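Local coordinates for protein beta-N-acetylhexosaminidase (Arthrobacter aurescens, PDB 3RCN) that probably removes terminal non-reducing N-acetyl-D-hexosamine residues from N-acetyl-beta-D-hexosaminides by hydrolysis, at residues Val297-Val302 against Ala352-His357. Numbering follows the deposited sequence.
Sequences VLDEVV and ALHLKH
Leu298 faces His354 and Leu355 across two helices; the axes of the two short segments pass 10.7 Å apart, at a crossing angle of -40°. The two leucine side chains cross at about a right angle. They meet through their methyl ends, with Leu298 CD1 4.0 Å from Leu355 CD2. The same Leu355 methyl also lies near Val302 CG2, one turn further along the first helix. His354 bridges the gap on the more exposed side. Its CG is anti to the backbone N (chi1 179°), which carries the imidazole across to the other helix. There the ring edge passes Leu298, with His354 CD2 4.2 Å from Leu298 CB. At the same edge His354 NE2 donates a hydrogen bond to Asp299 OD1, 3.0 Å away. The bond is bent, and the ring and carboxylate planes are 57° apart. OD1 lies near the ring plane, whereas NE2 comes to OD1 from above the carboxylate plane. Asp299 OD1 is also hydrogen-bonded to His358 NE2, and the rings of His354 and His358 meet edge-to-face. One carboxylate oxygen thus links both histidines to the first helix. Replacing Asp299 by an alanine is likely to leave both imidazoles without their shared acceptor. The contact joins helices 288-304 and 342-357 in the catalytic TIM-barrel domain, away from the predicted proton donor Glu316. Beneath the apolar layer runs strand 309-313, where Leu298 rests on Leu312, and Val302 and Leu355 on Ile310. Leu355 also touches Thr362 of the adjacent parallel strand 361-364, so both helices pack against the barrel wall.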
loop_
_atom_site.group_PDB
_atom_site.type_symbol
_atom_site.label_atom_id
_atom_site.label_comp_id
_atom_site.label_asym_id
_atom_site.label_seq_id
_atom_site.Cartn_x
_atom_site.Cartn_y
_atom_site.Cartn_z
ATOM N N VAL A 297 -27.477 11.988 4.522
ATOM C CA VAL A 297 -26.298 11.166 4.322
ATOM C C VAL A 297 -26.415 10.437 2.991
ATOM O O VAL A 297 -25.465 10.402 2.207
ATOM C CB VAL A 297 -26.114 10.142 5.460
ATOM C CG1 VAL A 297 -25.173 9.042 5.038
ATOM C CG2 VAL A 297 -25.618 10.824 6.724
ATOM N N LEU A 298 -27.584 9.870 2.715
ATOM C CA LEU A 298 -27.710 9.062 1.507
ATOM C C LEU A 298 -27.707 9.919 0.244
ATOM O O LEU A 298 -27.485 9.407 -0.852
ATOM C CB LEU A 298 -28.949 8.176 1.548
ATOM C CG LEU A 298 -28.949 7.007 2.529
ATOM C CD1 LEU A 298 -30.355 6.417 2.597
ATOM C CD2 LEU A 298 -27.929 5.947 2.152
ATOM N N ASP A 299 -27.953 11.216 0.408
ATOM C CA ASP A 299 -27.863 12.166 -0.696
ATOM C C ASP A 299 -26.413 12.314 -1.121
ATOM O O ASP A 299 -26.110 12.350 -2.309
ATOM C CB ASP A 299 -28.383 13.543 -0.288
ATOM C CG ASP A 299 -29.897 13.630 -0.287
ATOM O OD1 ASP A 299 -30.545 12.816 -0.978
ATOM O OD2 ASP A 299 -30.439 14.521 0.403
ATOM N N GLU A 300 -25.508 12.413 -0.156
ATOM C CA GLU A 300 -24.098 12.508 -0.511
ATOM C C GLU A 300 -23.559 11.172 -1.004
ATOM O O GLU A 300 -22.826 11.135 -1.988
ATOM C CB GLU A 300 -23.264 13.098 0.629
ATOM C CG GLU A 300 -23.711 14.520 0.949
ATOM C CD GLU A 300 -22.778 15.262 1.882
ATOM O OE1 GLU A 300 -21.539 15.093 1.757
ATOM O OE2 GLU A 300 -23.289 16.029 2.737
ATOM N N VAL A 301 -23.949 10.079 -0.355
ATOM C CA VAL A 301 -23.508 8.758 -0.797
ATOM C C VAL A 301 -23.801 8.566 -2.274
ATOM O O VAL A 301 -22.958 8.111 -3.042
ATOM C CB VAL A 301 -24.227 7.634 -0.051
ATOM C CG1 VAL A 301 -23.955 6.282 -0.730
ATOM C CG2 VAL A 301 -23.827 7.620 1.407
ATOM N N VAL A 302 -25.008 8.939 -2.667
ATOM C CA VAL A 302 -25.494 8.653 -4.005
ATOM C C VAL A 302 -24.787 9.501 -5.061
ATOM O O VAL A 302 -24.674 9.107 -6.224
ATOM C CB VAL A 302 -27.036 8.775 -4.042
ATOM C CG1 VAL A 302 -27.518 9.699 -5.158
ATOM C CG2 VAL A 302 -27.642 7.404 -4.138
ATOM N N ALA A 352 -35.250 3.084 2.122
ATOM C CA ALA A 352 -35.322 2.390 0.832
ATOM C C ALA A 352 -36.136 3.187 -0.180
ATOM O O ALA A 352 -35.804 3.222 -1.371
ATOM C CB ALA A 352 -35.882 0.977 0.985
ATOM N N LEU A 353 -37.199 3.826 0.307
ATOM C CA LEU A 353 -38.041 4.686 -0.520
ATOM C C LEU A 353 -37.230 5.889 -1.015
ATOM O O LEU A 353 -37.350 6.297 -2.167
ATOM C CB LEU A 353 -39.252 5.176 0.282
ATOM C CG LEU A 353 -40.663 4.761 -0.138
ATOM C CD1 LEU A 353 -40.705 3.326 -0.620
ATOM C CD2 LEU A 353 -41.635 4.963 1.020
ATOM N N HIS A 354 -36.401 6.454 -0.140
ATOM C CA HIS A 354 -35.615 7.629 -0.497
ATOM C C HIS A 354 -34.590 7.258 -1.571
ATOM O O HIS A 354 -34.373 8.000 -2.528
ATOM C CB HIS A 354 -34.945 8.220 0.742
ATOM C CG HIS A 354 -34.103 9.421 0.456
ATOM N ND1 HIS A 354 -34.630 10.612 -0.003
ATOM C CD2 HIS A 354 -32.769 9.621 0.553
ATOM C CE1 HIS A 354 -33.661 11.487 -0.169
ATOM N NE2 HIS A 354 -32.517 10.911 0.160
ATOM N N LEU A 355 -33.980 6.087 -1.415
ATOM C CA LEU A 355 -33.089 5.563 -2.430
ATOM C C LEU A 355 -33.823 5.381 -3.752
ATOM O O LEU A 355 -33.271 5.665 -4.822
ATOM C CB LEU A 355 -32.486 4.232 -1.971
ATOM C CG LEU A 355 -31.459 4.343 -0.844
ATOM C CD1 LEU A 355 -30.903 2.979 -0.447
ATOM C CD2 LEU A 355 -30.329 5.303 -1.236
ATOM N N LYS A 356 -35.066 4.900 -3.674
ATOM C CA LYS A 356 -35.862 4.631 -4.874
ATOM C C LYS A 356 -36.103 5.937 -5.621
ATOM O O LYS A 356 -36.077 5.984 -6.856
ATOM C CB LYS A 356 -37.184 3.947 -4.511
ATOM C CG LYS A 356 -38.022 3.480 -5.693
ATOM C CD LYS A 356 -38.834 4.633 -6.300
ATOM C CE LYS A 356 -39.900 4.151 -7.290
ATOM N NZ LYS A 356 -41.029 3.483 -6.582
ATOM N N HIS A 357 -36.315 6.997 -4.854
ATOM C CA HIS A 357 -36.480 8.333 -5.407
ATOM C C HIS A 357 -35.250 8.680 -6.263
ATOM O O HIS A 357 -35.385 9.298 -7.324
ATOM C CB HIS A 357 -36.692 9.323 -4.258
ATOM C CG HIS A 357 -36.570 10.764 -4.649
ATOM N ND1 HIS A 357 -37.606 11.473 -5.214
ATOM C CD2 HIS A 357 -35.540 11.635 -4.523
ATOM C CE1 HIS A 357 -37.216 12.718 -5.435
ATOM N NE2 HIS A 357 -35.968 12.843 -5.021
#